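Local coordinates for RNA-binding protein RO60 (Deinococcus radiodurans, PDB 2NVO) that binds several small RNAs that accumulate during recovery from ultraviolet irradiation and contributes to the resistance of the bacterium to that radiation, at residues H64-T69 with A102-A107; I109-P114 with R151-G156; F139-D144 with D180-A185; D167-W172 with A198-V203; A187-H192 with F206-V211. All blocks are in the same frame, centred on the assembly; numbering follows the deposited sequence.

Overall arrangement
All five contacts belong to the TROVE domain and lie close together along its helical horseshoe. Interaction 4 is the most buried, an apolar meeting, with no hydrogen bond across it, of two helices running nearly the same way; the others mix buried and more open residues. Interactions 1 and 2 share helix 100-112, the first a loop resting on a leucine methyl, the second one lysine-threonine bond. Interaction 3 joins an indole to both a leucine and a carboxylate. Helix 184-191 carries it into interaction 5, whose other partner, helix 198-209, also serves interaction 4, about 11 Å away between centres. F139 and F142 of interaction 3 pack on A107 and L104 of interaction 1.

Interaction 1: residues H64-T69 with A102-A107; sequences HTVQAT and ALLVLA
V66 and A68 make a small apolar loop-on-helix contact with L104, where the chain following strand 56-59 runs past helix 100-112 on its way to helix 70-78. One methyl group does nearly all the work: CD2 of L104 is inserted between the two residues of the loop. It lies 4.0 Å from V66 CG1, and V66 CG2 is almost as close, so the methyl faces the fork of the valine. L104 CD2 is also 4.0 Å from A68 CB. The closest approach, however, is to the backbone between them, with L104 CD2 3.4 Å from A68 N. The carbonyl carbon of Q67, atom C, is 3.8 Å from L104 CD2. The leucine therefore touches the Q67-A68 peptide link as well as the side chains of V66 and A68. Its CG stands opposite the backbone N across the first bond (chi1 166°), which carries the branch out from the helix to the loop.

The TROVE domain to which both segments belong is a horseshoe of HEAT-like helical repeats, and here a non-helical connection lies against one of its helices. Q67 turns its CB away from the helix, whereas V66 and A68 direct theirs toward it, as an extended chain allows. F142 of helix 133-143 also packs on L104, and F47 of helix 40-50 touches V66, so helices contribute to the apolar surroundings of both partners. Beyond A68, T69 holds the N-cap position of helix 70-78, and its OG1 is hydrogen-bonded to D53 OD2.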
# COMPACT_ATOMS: atom_id res chain seq x y z
N HIS A 64 -11.98 -4.71 -7.03
CA HIS A 64 -12.55 -3.80 -6.03
C HIS A 64 -12.08 -2.36 -6.11
O HIS A 64 -11.34 -1.86 -5.26
CB HIS A 64 -12.52 -4.41 -4.62
CG HIS A 64 -13.55 -5.49 -4.44
ND1 HIS A 64 -14.76 -5.26 -3.83
CD2 HIS A 64 -13.57 -6.78 -4.84
CE1 HIS A 64 -15.47 -6.38 -3.84
NE2 HIS A 64 -14.77 -7.31 -4.45
N THR A 65 -12.53 -1.70 -7.17
CA THR A 65 -12.45 -0.26 -7.30
C THR A 65 -13.51 0.34 -6.40
O THR A 65 -14.62 -0.18 -6.30
CB THR A 65 -12.74 0.17 -8.74
OG1 THR A 65 -11.78 -0.44 -9.62
CG2 THR A 65 -12.64 1.68 -8.87
N VAL A 66 -13.16 1.43 -5.74
CA VAL A 66 -14.09 2.05 -4.83
C VAL A 66 -15.29 2.57 -5.62
O VAL A 66 -15.15 3.18 -6.68
CB VAL A 66 -13.44 3.19 -4.03
CG1 VAL A 66 -13.08 4.33 -4.96
CG2 VAL A 66 -14.37 3.65 -2.91
N GLN A 67 -16.48 2.29 -5.11
CA GLN A 67 -17.70 2.87 -5.63
C GLN A 67 -18.42 3.49 -4.46
O GLN A 67 -18.37 2.95 -3.35
CB GLN A 67 -18.56 1.78 -6.25
CG GLN A 67 -18.03 1.24 -7.57
CD GLN A 67 -19.06 0.40 -8.28
OE1 GLN A 67 -18.91 -0.82 -8.39
NE2 GLN A 67 -20.12 1.04 -8.76
N ALA A 68 -19.07 4.63 -4.68
CA ALA A 68 -19.85 5.27 -3.62
C ALA A 68 -21.12 4.47 -3.34
O ALA A 68 -21.84 4.10 -4.25
CB ALA A 68 -20.18 6.70 -4.01
N THR A 69 -21.40 4.21 -2.07
CA THR A 69 -22.63 3.53 -1.71
C THR A 69 -23.70 4.55 -1.36
O THR A 69 -23.43 5.75 -1.30
CB THR A 69 -22.44 2.57 -0.52
OG1 THR A 69 -22.00 3.32 0.62
CG2 THR A 69 -21.42 1.49 -0.85
N ALA A 102 -10.94 8.88 -1.07
CA ALA A 102 -10.95 10.29 -0.69
C ALA A 102 -11.13 11.17 -1.92
O ALA A 102 -11.79 12.22 -1.86
CB ALA A 102 -9.67 10.66 0.05
N LEU A 103 -10.55 10.75 -3.04
CA LEU A 103 -10.73 11.44 -4.31
C LEU A 103 -12.17 11.37 -4.79
O LEU A 103 -12.71 12.37 -5.27
CB LEU A 103 -9.80 10.85 -5.37
CG LEU A 103 -8.32 11.08 -5.08
CD1 LEU A 103 -7.44 10.35 -6.08
CD2 LEU A 103 -8.03 12.58 -5.10
N LEU A 104 -12.81 10.21 -4.61
CA LEU A 104 -14.19 10.00 -5.03
C LEU A 104 -15.13 10.83 -4.18
O LEU A 104 -16.01 11.49 -4.70
CB LEU A 104 -14.57 8.52 -4.89
CG LEU A 104 -16.06 8.17 -4.96
CD1 LEU A 104 -16.69 8.70 -6.26
CD2 LEU A 104 -16.31 6.67 -4.83
N VAL A 105 -14.93 10.78 -2.87
CA VAL A 105 -15.75 11.56 -1.95
C VAL A 105 -15.62 13.05 -2.24
O VAL A 105 -16.62 13.76 -2.28
CB VAL A 105 -15.37 11.26 -0.49
CG1 VAL A 105 -16.03 12.27 0.42
CG2 VAL A 105 -15.81 9.85 -0.12
N LEU A 106 -14.39 13.50 -2.46
CA LEU A 106 -14.12 14.89 -2.79
C LEU A 106 -14.84 15.32 -4.06
O LEU A 106 -15.44 16.40 -4.10
CB LEU A 106 -12.62 15.16 -2.91
CG LEU A 106 -12.26 16.65 -2.87
CD1 LEU A 106 -12.37 17.24 -1.46
CD2 LEU A 106 -10.86 16.90 -3.42
N ALA A 107 -14.79 14.47 -5.08
CA ALA A 107 -15.54 14.73 -6.30
C ALA A 107 -17.03 14.88 -6.02
O ALA A 107 -17.66 15.80 -6.53
CB ALA A 107 -15.30 13.63 -7.34

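Interaction 2: residues I109-P114 with R151-G156; sequences IAKTAP and RLTRRG
K111 and T153 meet through a single hydrogen bond, the ammonium NZ of K111 donating to OG1 of T153 over 3.2 Å. The rest of the approach between the two segments is loose. The nearest pair of CA atoms, those of K111 and T153, is 8.2 Å apart, and the lysine carbons CD and CE come no nearer than 4.2 Å to T153 OG1. The threonine methyl CG2 is likewise 4.2 Å from K111 NZ, at the margin of contact. The two side chains cross at about a right angle.

The lysine reaches its partner along a folded path. Bends at chi2 (-67°) and chi3 (-62°) swing the chain round, and NZ ends well nearer helix 151-163 than the initial direction of the side chain would suggest. At that point T153 is not its main partner: NZ also donates to the carbonyl oxygen of G148, with a weak bond to that of G147. The ammonium thus ties the turn before helix 151-163 and the first part of that helix to the end of helix 100-112.

Closer packing is supplied by helix 116-129. A110 rests on A122 and W123, T153 also touches W123, and L152 lies on K120, so this helix packs against both segments. A110 and T153, which share W123, are buried; K111, by contrast, is partly exposed, and its chain reaches the bond on the looser side. Helices 100-112 and 151-163, bridged in this way, belong to the helical stack of the horseshoe-shaped TROVE domain, built of HEAT-like repeats.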
# COMPACT_ATOMS: atom_id res chain seq x y z
N ILE A 109 -18.68 15.73 -3.26
CA ILE A 109 -18.94 17.00 -2.59
C ILE A 109 -18.79 18.16 -3.58
O ILE A 109 -19.72 18.94 -3.78
CB ILE A 109 -17.98 17.20 -1.40
CG1 ILE A 109 -18.08 16.03 -0.41
CG2 ILE A 109 -18.28 18.53 -0.70
CD1 ILE A 109 -17.03 16.08 0.69
N ALA A 110 -17.62 18.24 -4.21
CA ALA A 110 -17.32 19.32 -5.14
C ALA A 110 -18.36 19.44 -6.24
O ALA A 110 -18.70 20.56 -6.65
CB ALA A 110 -15.92 19.13 -5.74
N LYS A 111 -18.87 18.31 -6.72
CA LYS A 111 -19.74 18.32 -7.89
C LYS A 111 -21.22 18.31 -7.56
O LYS A 111 -22.02 18.82 -8.33
CB LYS A 111 -19.43 17.13 -8.81
CG LYS A 111 -18.02 17.11 -9.38
CD LYS A 111 -17.76 18.25 -10.34
CE LYS A 111 -18.66 18.18 -11.56
NZ LYS A 111 -18.15 19.02 -12.69
N THR A 112 -21.60 17.73 -6.42
CA THR A 112 -23.02 17.52 -6.16
C THR A 112 -23.53 17.96 -4.78
O THR A 112 -24.70 17.74 -4.45
CB THR A 112 -23.43 16.05 -6.40
OG1 THR A 112 -22.98 15.23 -5.32
CG2 THR A 112 -22.87 15.54 -7.72
N ALA A 113 -22.67 18.56 -3.97
CA ALA A 113 -23.13 19.08 -2.68
C ALA A 113 -24.14 20.19 -2.93
O ALA A 113 -23.92 21.05 -3.78
CB ALA A 113 -21.96 19.59 -1.86
N PRO A 114 -25.26 20.18 -2.19
CA PRO A 114 -26.34 21.17 -2.37
C PRO A 114 -25.87 22.62 -2.24
O PRO A 114 -26.35 23.48 -2.97
CB PRO A 114 -27.32 20.83 -1.24
CG PRO A 114 -27.05 19.40 -0.91
CD PRO A 114 -25.58 19.19 -1.15
N ARG A 151 -18.21 27.28 -13.84
CA ARG A 151 -17.16 28.17 -13.36
C ARG A 151 -16.35 27.59 -12.21
O ARG A 151 -15.11 27.72 -12.18
CB ARG A 151 -17.76 29.51 -12.94
N LEU A 152 -17.03 26.96 -11.26
CA LEU A 152 -16.35 26.36 -10.12
C LEU A 152 -15.37 25.29 -10.58
O LEU A 152 -14.26 25.18 -10.05
CB LEU A 152 -17.34 25.74 -9.13
CG LEU A 152 -17.91 26.66 -8.06
CD1 LEU A 152 -18.31 25.84 -6.86
CD2 LEU A 152 -16.89 27.73 -7.65
N THR A 153 -15.78 24.51 -11.58
CA THR A 153 -14.95 23.44 -12.10
C THR A 153 -13.72 23.96 -12.85
O THR A 153 -12.60 23.55 -12.56
CB THR A 153 -15.76 22.47 -12.99
OG1 THR A 153 -16.78 21.85 -12.21
CG2 THR A 153 -14.84 21.39 -13.57
N ARG A 154 -13.92 24.87 -13.80
CA ARG A 154 -12.79 25.45 -14.51
C ARG A 154 -11.78 26.04 -13.53
O ARG A 154 -10.61 25.68 -13.55
CB ARG A 154 -13.24 26.53 -15.50
CG ARG A 154 -13.85 25.96 -16.77
CD ARG A 154 -14.56 27.04 -17.58
NE ARG A 154 -15.74 27.55 -16.89
CZ ARG A 154 -16.43 28.62 -17.27
NH1 ARG A 154 -16.05 29.31 -18.34
NH2 ARG A 154 -17.50 29.00 -16.58
N ARG A 155 -12.26 26.94 -12.67
CA ARG A 155 -11.40 27.55 -11.66
C ARG A 155 -10.74 26.53 -10.74
O ARG A 155 -9.54 26.57 -10.52
CB ARG A 155 -12.19 28.58 -10.83
CG ARG A 155 -12.33 29.94 -11.51
CD ARG A 155 -10.97 30.40 -12.04
NE ARG A 155 -9.90 30.10 -11.09
CZ ARG A 155 -8.61 30.08 -11.40
NH1 ARG A 155 -7.70 29.78 -10.48
NH2 ARG A 155 -8.22 30.36 -12.64
N GLY A 156 -11.54 25.60 -10.21
CA GLY A 156 -11.03 24.59 -9.30
C GLY A 156 -9.91 23.74 -9.87
O GLY A 156 -8.92 23.47 -9.20

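Interaction 3: residues F139-D144 with D180-A185; sequences FLAFAD and DGWSQA
The indole NE1 of W182 donates a nearly straight hydrogen bond to OD2 of D144, 2.8 Å long with an angle of 167° at the hydrogen. It joins the C-terminal region of helix 133-143 to the short segment before helix 184-191, within the HEAT-like helical horseshoe of the TROVE domain and in the region that by similarity binds RNA. The acceptor lies close to the indole plane, whereas the donor reaches OD2 on its anti side and somewhat out of the carboxylate plane; the two planes are 32° apart. CG of D144 sits between backbone N and carbonyl carbon (chi1 72°), a torsion that directs the carboxylate to the ring edge.

L140, one helical turn earlier, covers a face of the same ring. Its CB makes a CH-pi contact almost directly over the five-membered ring, 3.9 Å from the centroid. W182 is thus fixed both at an edge and over a face. A141 adds a looser touch on W182 CD1, and W149 also packs on the tryptophan. Farther out along the leucine, CD1 of L140 reaches the six-membered ring, 3.8 Å from W182 CE3.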
# COMPACT_ATOMS: atom_id res chain seq x y z
N PHE A 139 -9.21 11.90 -10.04
CA PHE A 139 -10.29 12.71 -9.49
C PHE A 139 -11.24 13.14 -10.61
O PHE A 139 -12.45 13.07 -10.46
CB PHE A 139 -9.70 13.93 -8.77
CG PHE A 139 -10.68 15.03 -8.54
CD1 PHE A 139 -11.40 15.10 -7.37
CD2 PHE A 139 -10.90 15.99 -9.52
CE1 PHE A 139 -12.31 16.11 -7.17
CE2 PHE A 139 -11.80 17.00 -9.33
CZ PHE A 139 -12.52 17.06 -8.15
N LEU A 140 -10.68 13.56 -11.74
CA LEU A 140 -11.48 13.98 -12.90
C LEU A 140 -12.32 12.84 -13.49
O LEU A 140 -13.44 13.07 -13.96
CB LEU A 140 -10.56 14.56 -13.98
CG LEU A 140 -9.90 15.90 -13.64
CD1 LEU A 140 -8.98 16.34 -14.76
CD2 LEU A 140 -10.96 16.97 -13.33
N ALA A 141 -11.79 11.63 -13.48
CA ALA A 141 -12.57 10.46 -13.89
C ALA A 141 -13.78 10.24 -12.98
O ALA A 141 -14.83 9.82 -13.45
CB ALA A 141 -11.70 9.21 -13.92
N PHE A 142 -13.64 10.55 -11.69
CA PHE A 142 -14.78 10.46 -10.76
C PHE A 142 -15.76 11.62 -10.98
O PHE A 142 -16.98 11.43 -10.96
CB PHE A 142 -14.31 10.50 -9.30
CG PHE A 142 -13.63 9.24 -8.82
CD1 PHE A 142 -14.23 8.00 -9.00
CD2 PHE A 142 -12.41 9.31 -8.17
CE1 PHE A 142 -13.61 6.84 -8.55
CE2 PHE A 142 -11.77 8.14 -7.72
CZ PHE A 142 -12.37 6.92 -7.91
N ALA A 143 -15.22 12.81 -11.19
CA ALA A 143 -16.05 14.02 -11.31
C ALA A 143 -16.83 14.09 -12.63
O ALA A 143 -17.92 14.66 -12.67
CB ALA A 143 -15.19 15.27 -11.14
N ASP A 144 -16.29 13.52 -13.70
CA ASP A 144 -16.90 13.71 -15.01
C ASP A 144 -18.25 13.00 -15.11
O ASP A 144 -19.00 13.23 -16.06
CB ASP A 144 -15.95 13.38 -16.18
CG ASP A 144 -15.69 11.88 -16.36
OD1 ASP A 144 -16.46 11.03 -15.86
OD2 ASP A 144 -14.69 11.55 -17.05
N ASP A 180 -5.38 6.77 -18.48
CA ASP A 180 -6.50 6.19 -19.23
C ASP A 180 -7.17 7.23 -20.15
O ASP A 180 -6.54 7.73 -21.08
CB ASP A 180 -7.52 5.57 -18.28
CG ASP A 180 -8.27 4.41 -18.91
OD1 ASP A 180 -7.94 4.03 -20.05
OD2 ASP A 180 -9.18 3.87 -18.25
N GLY A 181 -8.42 7.58 -19.88
CA GLY A 181 -9.11 8.58 -20.68
C GLY A 181 -8.53 9.99 -20.54
O GLY A 181 -8.16 10.63 -21.53
N TRP A 182 -8.44 10.45 -19.30
CA TRP A 182 -7.96 11.81 -18.99
C TRP A 182 -6.46 12.03 -19.14
O TRP A 182 -5.65 11.22 -18.67
CB TRP A 182 -8.40 12.19 -17.58
CG TRP A 182 -9.82 12.59 -17.52
CD1 TRP A 182 -10.88 11.80 -17.18
CD2 TRP A 182 -10.35 13.87 -17.84
NE1 TRP A 182 -12.05 12.52 -17.26
CE2 TRP A 182 -11.75 13.79 -17.68
CE3 TRP A 182 -9.79 15.08 -18.26
CZ2 TRP A 182 -12.59 14.88 -17.91
CZ3 TRP A 182 -10.63 16.16 -18.49
CH2 TRP A 182 -12.02 16.05 -18.31
N SER A 183 -6.07 13.14 -19.76
CA SER A 183 -4.68 13.55 -19.83
C SER A 183 -4.53 14.95 -19.23
O SER A 183 -5.52 15.67 -19.09
CB SER A 183 -4.19 13.55 -21.28
OG SER A 183 -4.71 14.66 -22.00
N GLN A 184 -3.31 15.34 -18.90
CA GLN A 184 -3.07 16.72 -18.44
C GLN A 184 -3.49 17.70 -19.53
O GLN A 184 -4.09 18.75 -19.26
CB GLN A 184 -1.59 16.93 -18.09
CG GLN A 184 -1.03 15.90 -17.11
CD GLN A 184 -1.61 16.02 -15.72
OE1 GLN A 184 -1.61 15.07 -14.95
NE2 GLN A 184 -2.11 17.20 -15.39
N ALA A 185 -3.19 17.36 -20.78
CA ALA A 185 -3.60 18.16 -21.93
C ALA A 185 -5.11 18.43 -21.96
O ALA A 185 -5.52 19.57 -22.15
CB ALA A 185 -3.15 17.52 -23.23

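Interaction 4: residues D167-W172 with A198-V203; sequences DKLALW and AARNAV
L169 and V203 cross obliquely between two helices, with one valine methyl against both the base and the tip of the leucine. CG1 of V203 lies 3.6 Å from L169 CB and 3.5 Å from L169 CD1, the second distance being tighter than usual van der Waals contact. The leucine branch therefore bends round that methyl, with CB and CD1 both against it and CG a little farther off. The valine's other methyl takes a different direction: CG2 of V203 stands over the backbone of A170, 4.0 Å from its CA and as far from its N. With CG1 between backbone N and carbonyl carbon (chi1 66°) and CG2 opposite that N, the fork of V203 straddles two successive residues of the facing helix.

R200, one turn before V203, meets L169 at about a right angle. Its aliphatic carbons CB, CG and CD pass across the tip of the leucine, and CG is 4.0 Å from L169 CD1. L169 CD1 thus meets the valine and the arginine stem from two directions roughly at right angles. The guanidinium is engaged beyond the leucine: NE and NH2 form salt bridges to D197 and D196, and NH1 bonds to the carbonyl oxygen of A164. Those links anchor the polar end while the stem supplies apolar surface.

Helices 166-175 and 198-209 run in nearly the same direction here, with local axes 9.6 Å apart and 11° from parallel. I223 and V222 of helix 219-229 touch V203 and A170 respectively. Successive HEAT-like repeats stack with corresponding helices roughly parallel, and the near-parallel packing here is consistent with such stacking in the TROVE horseshoe.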
# COMPACT_ATOMS: atom_id res chain seq x y z
N ASP A 167 8.79 22.89 -10.62
CA ASP A 167 9.40 21.56 -10.50
C ASP A 167 8.34 20.45 -10.46
O ASP A 167 8.51 19.40 -11.09
CB ASP A 167 10.31 21.49 -9.27
CG ASP A 167 11.38 22.57 -9.28
OD1 ASP A 167 12.11 22.70 -10.29
OD2 ASP A 167 11.50 23.30 -8.27
N LYS A 168 7.25 20.68 -9.74
CA LYS A 168 6.15 19.72 -9.72
C LYS A 168 5.47 19.67 -11.09
O LYS A 168 5.05 18.61 -11.55
CB LYS A 168 5.12 20.05 -8.65
CG LYS A 168 3.83 19.26 -8.83
CD LYS A 168 2.72 19.69 -7.88
CE LYS A 168 2.72 18.87 -6.60
NZ LYS A 168 1.41 18.98 -5.89
N LEU A 169 5.35 20.83 -11.74
CA LEU A 169 4.73 20.87 -13.05
C LEU A 169 5.54 20.08 -14.06
O LEU A 169 4.99 19.32 -14.87
CB LEU A 169 4.52 22.31 -13.53
CG LEU A 169 3.38 23.08 -12.88
CD1 LEU A 169 3.15 24.40 -13.62
CD2 LEU A 169 2.09 22.26 -12.84
N ALA A 170 6.86 20.28 -14.03
CA ALA A 170 7.77 19.63 -14.97
C ALA A 170 7.70 18.12 -14.77
O ALA A 170 7.73 17.35 -15.74
CB ALA A 170 9.19 20.13 -14.78
N LEU A 171 7.61 17.72 -13.51
CA LEU A 171 7.49 16.32 -13.14
C LEU A 171 6.22 15.72 -13.72
O LEU A 171 6.24 14.64 -14.31
CB LEU A 171 7.48 16.18 -11.61
CG LEU A 171 7.24 14.77 -11.06
CD1 LEU A 171 8.40 13.85 -11.41
CD2 LEU A 171 7.00 14.79 -9.55
N TRP A 172 5.10 16.43 -13.56
CA TRP A 172 3.83 16.00 -14.12
C TRP A 172 3.94 15.91 -15.64
O TRP A 172 3.35 15.02 -16.25
CB TRP A 172 2.69 16.95 -13.75
CG TRP A 172 2.25 16.86 -12.31
CD1 TRP A 172 2.97 16.37 -11.25
CD2 TRP A 172 0.99 17.29 -11.77
NE1 TRP A 172 2.23 16.45 -10.10
CE2 TRP A 172 1.01 17.02 -10.39
CE3 TRP A 172 -0.15 17.88 -12.33
CZ2 TRP A 172 -0.06 17.32 -9.55
CZ3 TRP A 172 -1.22 18.19 -11.49
CH2 TRP A 172 -1.17 17.90 -10.12
N ALA A 198 6.50 33.26 -16.14
CA ALA A 198 6.62 32.76 -17.51
C ALA A 198 7.10 31.32 -17.57
O ALA A 198 6.76 30.59 -18.50
CB ALA A 198 7.52 33.66 -18.32
N ALA A 199 7.92 30.93 -16.59
CA ALA A 199 8.46 29.57 -16.54
C ALA A 199 7.33 28.56 -16.44
O ALA A 199 7.22 27.64 -17.26
CB ALA A 199 9.42 29.42 -15.37
N ARG A 200 6.47 28.74 -15.45
CA ARG A 200 5.36 27.83 -15.26
C ARG A 200 4.36 27.84 -16.41
O ARG A 200 3.84 26.79 -16.78
CB ARG A 200 4.67 28.09 -13.93
CG ARG A 200 5.46 27.55 -12.75
CD ARG A 200 4.62 27.56 -11.51
NE ARG A 200 4.08 28.88 -11.25
CZ ARG A 200 3.19 29.15 -10.29
NH1 ARG A 200 2.75 28.17 -9.51
NH2 ARG A 200 2.75 30.39 -10.12
N ASN A 201 4.12 29.02 -16.99
CA ASN A 201 3.24 29.12 -18.15
C ASN A 201 3.84 28.36 -19.33
O ASN A 201 3.12 27.81 -20.17
CB ASN A 201 3.00 30.58 -18.54
CG ASN A 201 2.01 31.27 -17.62
OD1 ASN A 201 1.18 30.61 -16.98
ND2 ASN A 201 2.08 32.59 -17.54
N ALA A 202 5.17 28.37 -19.39
CA ALA A 202 5.91 27.68 -20.44
C ALA A 202 5.74 26.16 -20.33
O ALA A 202 5.58 25.48 -21.35
CB ALA A 202 7.38 28.07 -20.39
N VAL A 203 5.76 25.64 -19.11
CA VAL A 203 5.59 24.20 -18.91
C VAL A 203 4.15 23.78 -19.11
O VAL A 203 3.87 22.66 -19.54
CB VAL A 203 6.09 23.71 -17.53
CG1 VAL A 203 5.23 24.27 -16.42
CG2 VAL A 203 6.06 22.19 -17.47

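Interaction 5: residues A187-H192 with F206-V211; sequences ALRKAH and FMVDGV
L188 of helix 184-191 leans onto M207 and V208 of helix 198-209, and its atoms meet these two successive residues in turn. At the base, CB lies 3.5 Å from the methyl CG2 of V208. CG comes next and is looser, 4.2 Å from the same V208 CG2. At the tip, CD1 touches two neighbours: it is 3.7 Å from V208 CG2 and only 3.5 Å from CB of M207, a carbon pair closer than usual. The sulfur chain of M207 then bends at chi3 (70°) and its terminal methyl CE swings back to within 4.2 Å of L188 CD1. The leucine and methionine cross at about a right angle, whereas leucine and valine pass obliquely.

V208 spreads its two methyls over different partners. While CG2 serves L188, CG1 stands opposite the backbone N (chi1 176°) and faces R189, 3.9 Å from NE. The arginine chain, extended from CG to NE, lies at the exposed margin of the contact. NH2 of R189 comes to 3.6 Å from the carbonyl oxygen of V208, near but not hydrogen-bonded, and its NH1 has a long, weak ion pair with D186. At the last residue of the helix, D209, OD2 accepts a bond from V211 N, forming an Asx turn.

Y161 of helix 151-163 packs on L188 and A187. Around M207, W172 and A173 of helix 166-175 make contact, so helix 151-163 backs the first segment and helix 166-175 the second, while F206 rests on I223 and L227 of helix 219-229.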
# COMPACT_ATOMS: atom_id res chain seq x y z
N ALA A 187 -7.32 18.33 -19.42
CA ALA A 187 -7.66 19.19 -18.30
C ALA A 187 -7.24 20.63 -18.56
O ALA A 187 -7.97 21.57 -18.24
CB ALA A 187 -7.02 18.66 -17.02
N LEU A 188 -6.04 20.81 -19.11
CA LEU A 188 -5.50 22.14 -19.35
C LEU A 188 -6.33 22.91 -20.38
O LEU A 188 -6.52 24.12 -20.27
CB LEU A 188 -4.02 22.06 -19.76
CG LEU A 188 -3.04 21.69 -18.63
CD1 LEU A 188 -1.64 21.42 -19.16
CD2 LEU A 188 -3.01 22.78 -17.55
N ARG A 189 -6.85 22.19 -21.38
CA ARG A 189 -7.66 22.80 -22.43
C ARG A 189 -9.02 23.25 -21.92
O ARG A 189 -9.63 24.16 -22.46
CB ARG A 189 -7.86 21.82 -23.59
CG ARG A 189 -6.58 21.45 -24.31
CD ARG A 189 -6.86 20.71 -25.62
NE ARG A 189 -5.62 20.22 -26.20
CZ ARG A 189 -5.20 18.97 -26.07
NH1 ARG A 189 -5.94 18.08 -25.41
NH2 ARG A 189 -4.04 18.60 -26.61
N LYS A 190 -9.49 22.57 -20.88
CA LYS A 190 -10.79 22.86 -20.30
C LYS A 190 -10.65 23.96 -19.25
O LYS A 190 -11.51 24.83 -19.14
CB LYS A 190 -11.37 21.60 -19.66
CG LYS A 190 -11.89 20.53 -20.65
CD LYS A 190 -13.40 20.58 -20.79
CE LYS A 190 -13.91 19.42 -21.65
NZ LYS A 190 -15.39 19.22 -21.55
N ALA A 191 -9.54 23.93 -18.51
CA ALA A 191 -9.34 24.79 -17.34
C ALA A 191 -8.58 26.09 -17.60
O ALA A 191 -8.75 27.07 -16.87
CB ALA A 191 -8.64 24.01 -16.22
N HIS A 192 -7.70 26.08 -18.61
CA HIS A 192 -6.91 27.25 -19.01
C HIS A 192 -6.19 27.95 -17.86
O HIS A 192 -6.43 29.14 -17.62
CB HIS A 192 -7.79 28.30 -19.70
CG HIS A 192 -8.67 27.74 -20.76
ND1 HIS A 192 -8.20 27.36 -22.00
CD2 HIS A 192 -10.01 27.49 -20.78
CE1 HIS A 192 -9.20 26.91 -22.74
NE2 HIS A 192 -10.31 26.97 -22.02
N PHE A 206 3.78 23.57 -22.74
CA PHE A 206 4.40 22.34 -23.23
C PHE A 206 3.51 21.13 -22.98
O PHE A 206 3.44 20.22 -23.80
CB PHE A 206 5.77 22.12 -22.59
CG PHE A 206 6.31 20.73 -22.82
CD1 PHE A 206 7.01 20.43 -23.97
CD2 PHE A 206 6.10 19.73 -21.89
CE1 PHE A 206 7.50 19.15 -24.19
CE2 PHE A 206 6.59 18.45 -22.10
CZ PHE A 206 7.29 18.17 -23.26
N MET A 207 2.85 21.13 -21.83
CA MET A 207 1.98 20.02 -21.44
C MET A 207 0.79 19.89 -22.38
O MET A 207 0.18 18.83 -22.48
CB MET A 207 1.51 20.19 -20.00
CG MET A 207 2.61 19.94 -18.97
SD MET A 207 2.19 20.36 -17.26
CE MET A 207 0.98 19.10 -16.85
N VAL A 208 0.47 20.98 -23.07
CA VAL A 208 -0.61 20.97 -24.04
C VAL A 208 -0.13 20.70 -25.47
O VAL A 208 -0.73 19.91 -26.18
CB VAL A 208 -1.43 22.29 -24.00
CG1 VAL A 208 -2.49 22.29 -25.08
CG2 VAL A 208 -2.07 22.46 -22.64
N ASP A 209 0.97 21.32 -25.88
CA ASP A 209 1.38 21.18 -27.28
C ASP A 209 2.68 20.41 -27.53
O ASP A 209 3.09 20.25 -28.68
CB ASP A 209 1.41 22.55 -27.99
CG ASP A 209 2.51 23.46 -27.46
OD1 ASP A 209 2.47 24.67 -27.77
OD2 ASP A 209 3.40 22.96 -26.74
N GLY A 210 3.31 19.94 -26.46
CA GLY A 210 4.49 19.10 -26.57
C GLY A 210 5.70 19.74 -27.23
O GLY A 210 6.72 19.09 -27.44
N VAL A 211 5.59 21.02 -27.56
CA VAL A 211 6.68 21.74 -28.22
C VAL A 211 7.65 22.29 -27.19
O VAL A 211 7.26 22.99 -26.26
CB VAL A 211 6.15 22.89 -29.08
CG1 VAL A 211 7.30 23.67 -29.69
CG2 VAL A 211 5.22 22.36 -30.16